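Local structure of endo-1,3-beta-glucanase, family GH16 (Zobellia galactanivorans, 5FUI) at residues A[57-62]-A[102-107]. The protein is a laminarinase, probably cleaving beta-1,3-glucan, whose C-terminal family 6 carbohydrate-binding module, the part described here, binds laminarin. Numbering follows the deposited sequence. Where two conformers were deposited one is given.
Sequences NYLIEY and SQTVNV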
ATOM      1  N   ASN A  57       9.359  14.212  -7.375  1.00 14.60           N
ATOM      2  CA  ASN A  57       8.343  13.966  -6.376  1.00 13.08           C
ATOM      3  C   ASN A  57       7.148  13.257  -6.954  1.00 15.48           C
ATOM      4  O   ASN A  57       6.667  13.592  -8.018  1.00 20.69           O
ATOM      5  CB  ASN A  57       7.997  15.231  -5.600  1.00 16.92           C
ATOM      6  CG  ASN A  57       9.221  15.751  -4.850  1.00 31.77           C
ATOM      7  OD1 ASN A  57       9.933  15.024  -4.109  1.00 34.10           O
ATOM      8  ND2 ASN A  57       9.505  17.004  -5.101  1.00 27.19           N
ATOM      9  N   TYR A  58       6.721  12.228  -6.267  1.00 12.50           N
ATOM     10  CA  TYR A  58       5.541  11.472  -6.667  1.00 11.41           C
ATOM     11  C   TYR A  58       4.472  11.530  -5.565  1.00 11.21           C
ATOM     12  O   TYR A  58       4.808  11.547  -4.339  1.00 12.96           O
ATOM     13  CB  TYR A  58       5.884   9.983  -6.807  1.00 12.40           C
ATOM     14  CG  TYR A  58       6.717   9.682  -8.015  1.00 13.20           C
ATOM     15  CD1 TYR A  58       8.084   9.924  -8.037  1.00 14.15           C
ATOM     16  CD2 TYR A  58       6.115   9.199  -9.190  1.00 14.91           C
ATOM     17  CE1 TYR A  58       8.859   9.654  -9.136  1.00 13.94           C
ATOM     18  CE2 TYR A  58       6.841   8.908 -10.344  1.00 16.50           C
ATOM     19  CZ  TYR A  58       8.245   9.152 -10.321  1.00 14.57           C
ATOM     20  OH  TYR A  58       8.955   8.885 -11.487  1.00 14.07           O
ATOM     21  N   LEU A  59       3.222  11.490  -6.023  1.00  9.73           N
ATOM     22  CA  LEU A  59       2.098  11.259  -5.073  1.00 10.40           C
ATOM     23  C   LEU A  59       1.830   9.760  -5.102  1.00 10.48           C
ATOM     24  O   LEU A  59       1.589   9.169  -6.200  1.00 11.99           O
ATOM     25  CB  LEU A  59       0.830  12.056  -5.540  1.00 10.47           C
ATOM     26  CG  LEU A  59      -0.368  11.873  -4.592  1.00 11.35           C
ATOM     27  CD1 LEU A  59      -0.073  12.567  -3.259  1.00 12.75           C
ATOM     28  CD2 LEU A  59      -1.606  12.509  -5.345  1.00 14.15           C
ATOM     29  N   ILE A  60       1.822   9.151  -3.902  1.00  9.30           N
ATOM     30  CA  ILE A  60       1.461   7.731  -3.836  1.00  9.62           C
ATOM     31  C   ILE A  60       0.209   7.653  -2.924  1.00  9.09           C
ATOM     32  O   ILE A  60       0.207   8.074  -1.769  1.00 10.59           O
ATOM     33  CB  ILE A  60       2.561   6.819  -3.290  1.00  8.72           C
ATOM     34  CG1 ILE A  60       3.934   7.096  -4.050  1.00  9.97           C
ATOM     35  CG2 ILE A  60       2.065   5.373  -3.446  1.00 11.36           C
ATOM     36  CD1 ILE A  60       5.025   6.095  -3.614  1.00 11.61           C
ATOM     37  N   GLU A  61      -0.862   7.158  -3.553  1.00  9.72           N
ATOM     38  CA  GLU A  61      -2.205   7.031  -2.913  1.00  9.87           C
ATOM     39  C   GLU A  61      -2.461   5.605  -2.557  1.00  9.58           C
ATOM     40  O   GLU A  61      -2.047   4.705  -3.304  1.00  9.92           O
ATOM     41  CB  GLU A  61      -3.320   7.452  -3.874  1.00 10.10           C
ATOM     42  CG  GLU A  61      -3.386   8.973  -4.164  1.00 11.77           C
ATOM     43  CD  GLU A  61      -4.323   9.174  -5.310  1.00 15.20           C
ATOM     44  OE1 GLU A  61      -3.889   8.954  -6.465  1.00 14.15           O
ATOM     45  OE2 GLU A  61      -5.540   9.518  -5.076  1.00 21.19           O
ATOM     46  N   TYR A  62      -3.145   5.397  -1.436  1.00  8.35           N
ATOM     47  CA  TYR A  62      -3.464   4.076  -0.915  1.00  8.04           C
ATOM     48  C   TYR A  62      -4.934   4.025  -0.583  1.00  8.55           C
ATOM     49  O   TYR A  62      -5.432   4.838   0.220  1.00  9.00           O
ATOM     50  CB  TYR A  62      -2.637   3.727   0.382  1.00  8.64           C
ATOM     51  CG  TYR A  62      -1.144   3.842   0.163  1.00  8.16           C
ATOM     52  CD1 TYR A  62      -0.470   5.022   0.291  1.00  8.41           C
ATOM     53  CD2 TYR A  62      -0.415   2.692  -0.232  1.00  9.88           C
ATOM     54  CE1 TYR A  62       0.918   5.070   0.077  1.00  8.18           C
ATOM     55  CE2 TYR A  62       0.975   2.730  -0.458  1.00  9.76           C
ATOM     56  CZ  TYR A  62       1.598   3.911  -0.317  1.00  8.54           C
ATOM     57  OH  TYR A  62       2.955   3.949  -0.497  1.00  9.87           O
ATOM     58  N   SER A 102      -2.470   9.291   1.407  1.00  8.65           N
ATOM     59  CA  SER A 102      -1.330   9.468   0.486  1.00  9.89           C
ATOM     60  C   SER A 102      -0.056   9.873   1.192  1.00  9.12           C
ATOM     61  O   SER A 102      -0.063  10.314   2.331  1.00 11.18           O
ATOM     62  CB  SER A 102      -1.656  10.452  -0.619  1.00  9.99           C
ATOM     63  OG  SER A 102      -1.759  11.802  -0.055  1.00  9.47           O
ATOM     64  N   GLN A 103       1.036   9.763   0.449  1.00  7.99           N
ATOM     65  CA  GLN A 103       2.297  10.379   0.824  1.00  9.34           C
ATOM     66  C   GLN A 103       2.889  11.005  -0.434  1.00  9.83           C
ATOM     67  O   GLN A 103       2.605  10.555  -1.526  1.00 10.69           O
ATOM     68  CB  GLN A 103       3.226   9.311   1.409  1.00 10.42           C
ATOM     69  CG  GLN A 103       3.640   8.248   0.389  1.00 10.70           C
ATOM     70  CD  GLN A 103       4.369   7.037   0.956  1.00  9.89           C
ATOM     71  OE1 GLN A 103       4.461   6.051   0.253  1.00 13.11           O
ATOM     72  NE2 GLN A 103       4.912   7.103   2.141  1.00  9.09           N
ATOM     73  N   THR A 104       3.674  12.054  -0.233  1.00 11.36           N
ATOM     74  CA  THR A 104       4.412  12.703  -1.337  1.00 12.66           C
ATOM     75  C   THR A 104       5.877  12.528  -1.087  1.00 13.58           C
ATOM     76  O   THR A 104       6.383  13.001  -0.030  1.00 17.33           O
ATOM     77  CB  THR A 104       4.025  14.194  -1.473  1.00 12.61           C
ATOM     78  OG1 THR A 104       2.625  14.318  -1.747  1.00 16.77           O
ATOM     79  CG2 THR A 104       4.731  14.862  -2.617  1.00 17.52           C
ATOM     80  N   VAL A 105       6.539  11.781  -1.985  1.00 13.20           N
ATOM     81  CA  VAL A 105       7.899  11.400  -1.685  0.50 15.68           C
ATOM     82  C   VAL A 105       8.783  11.522  -2.946  1.00 13.59           C
ATOM     83  O   VAL A 105       8.321  11.473  -4.053  1.00 12.85           O
ATOM     84  CB  VAL A 105       7.862  10.034  -0.952  0.50 15.18           C
ATOM     85  CG1 VAL A 105       7.184   8.927  -1.784  0.50 14.74           C
ATOM     86  CG2 VAL A 105       9.187   9.631  -0.348  0.50 21.37           C
ATOM     87  N   ASN A 106      10.082  11.666  -2.751  1.00 13.18           N
ATOM     88  CA  ASN A 106      11.016  11.865  -3.833  1.00 12.31           C
ATOM     89  C   ASN A 106      11.739  10.584  -4.150  1.00 15.25           C
ATOM     90  O   ASN A 106      12.266   9.965  -3.265  1.00 17.33           O
ATOM     91  CB  ASN A 106      11.996  12.937  -3.374  1.00 14.80           C
ATOM     92  CG  ASN A 106      12.886  13.437  -4.480  1.00 23.80           C
ATOM     93  OD1 ASN A 106      12.683  14.530  -4.983  1.00 26.23           O
ATOM     94  ND2 ASN A 106      13.922  12.671  -4.815  1.00 23.30           N
ATOM     95  N   VAL A 107      11.710  10.189  -5.420  1.00 12.04           N
ATOM     96  CA  VAL A 107      12.284   8.927  -5.858  1.00 13.78           C
ATOM     97  C   VAL A 107      13.151   9.219  -7.062  1.00 12.43           C
ATOM     98  O   VAL A 107      12.709   9.948  -7.933  1.00 15.62           O
ATOM     99  CB  VAL A 107      11.136   7.947  -6.257  1.00 16.62           C
ATOM    100  CG1 VAL A 107      11.734   6.623  -6.656  1.00 17.09           C
ATOM    101  CG2 VAL A 107      10.253   7.735  -5.028  1.00 17.25           C
TER
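N57 faces N106 as a non-hydrogen-bonded pair in an antiparallel ladder between strands 56-66 and 97-107; its CA also makes a CA-H...O contact with V105 O. At Y58 the backbones bond in both directions, Y58 N to V105 O (2.8 Å) and V105 N to Y58 O (2.9 Å). The Y58 ring brings CE1 within 4.0 Å of V107 CB, the side chains crossing at about a right angle, while its hydroxyl bonds to S54 O. On the other face of the sheet, L59 sends CD1 across to T104 OG1 (3.6 Å) and S102 OG (3.7 Å). I60 repeats the double backbone bond, with Q103, and its CD1 meets V105 CG1 at 4.0 Å. E61 packs CG against S102 CB before turning its carboxylate to R129. Y62, on the face turned to the facing sheet, donates its hydroxyl to Q103 OE1 at 2.7 Å, the oxygen lying at the ring edge, in its plane. Q103 CG sits between backbone N and carbonyl carbon (chi1 65°), and the extended chain beyond carries OE1 over to Y62, whose hydroxyl lies 40° out of the amide's carbonyl plane. S75 OG, on a strand of the facing sheet, also bonds Q103 OE1. An alanine in place of Q103 would probably leave the Y62 hydroxyl without this acceptor and break the polar link to S75. In the family 6 beta-sandwich, four backbone bonds within these segments thus hold outermost strand 97-107 to its neighbour, while one glutamine oxygen, gripped twice, ties a largely apolar layer to the opposing sheet.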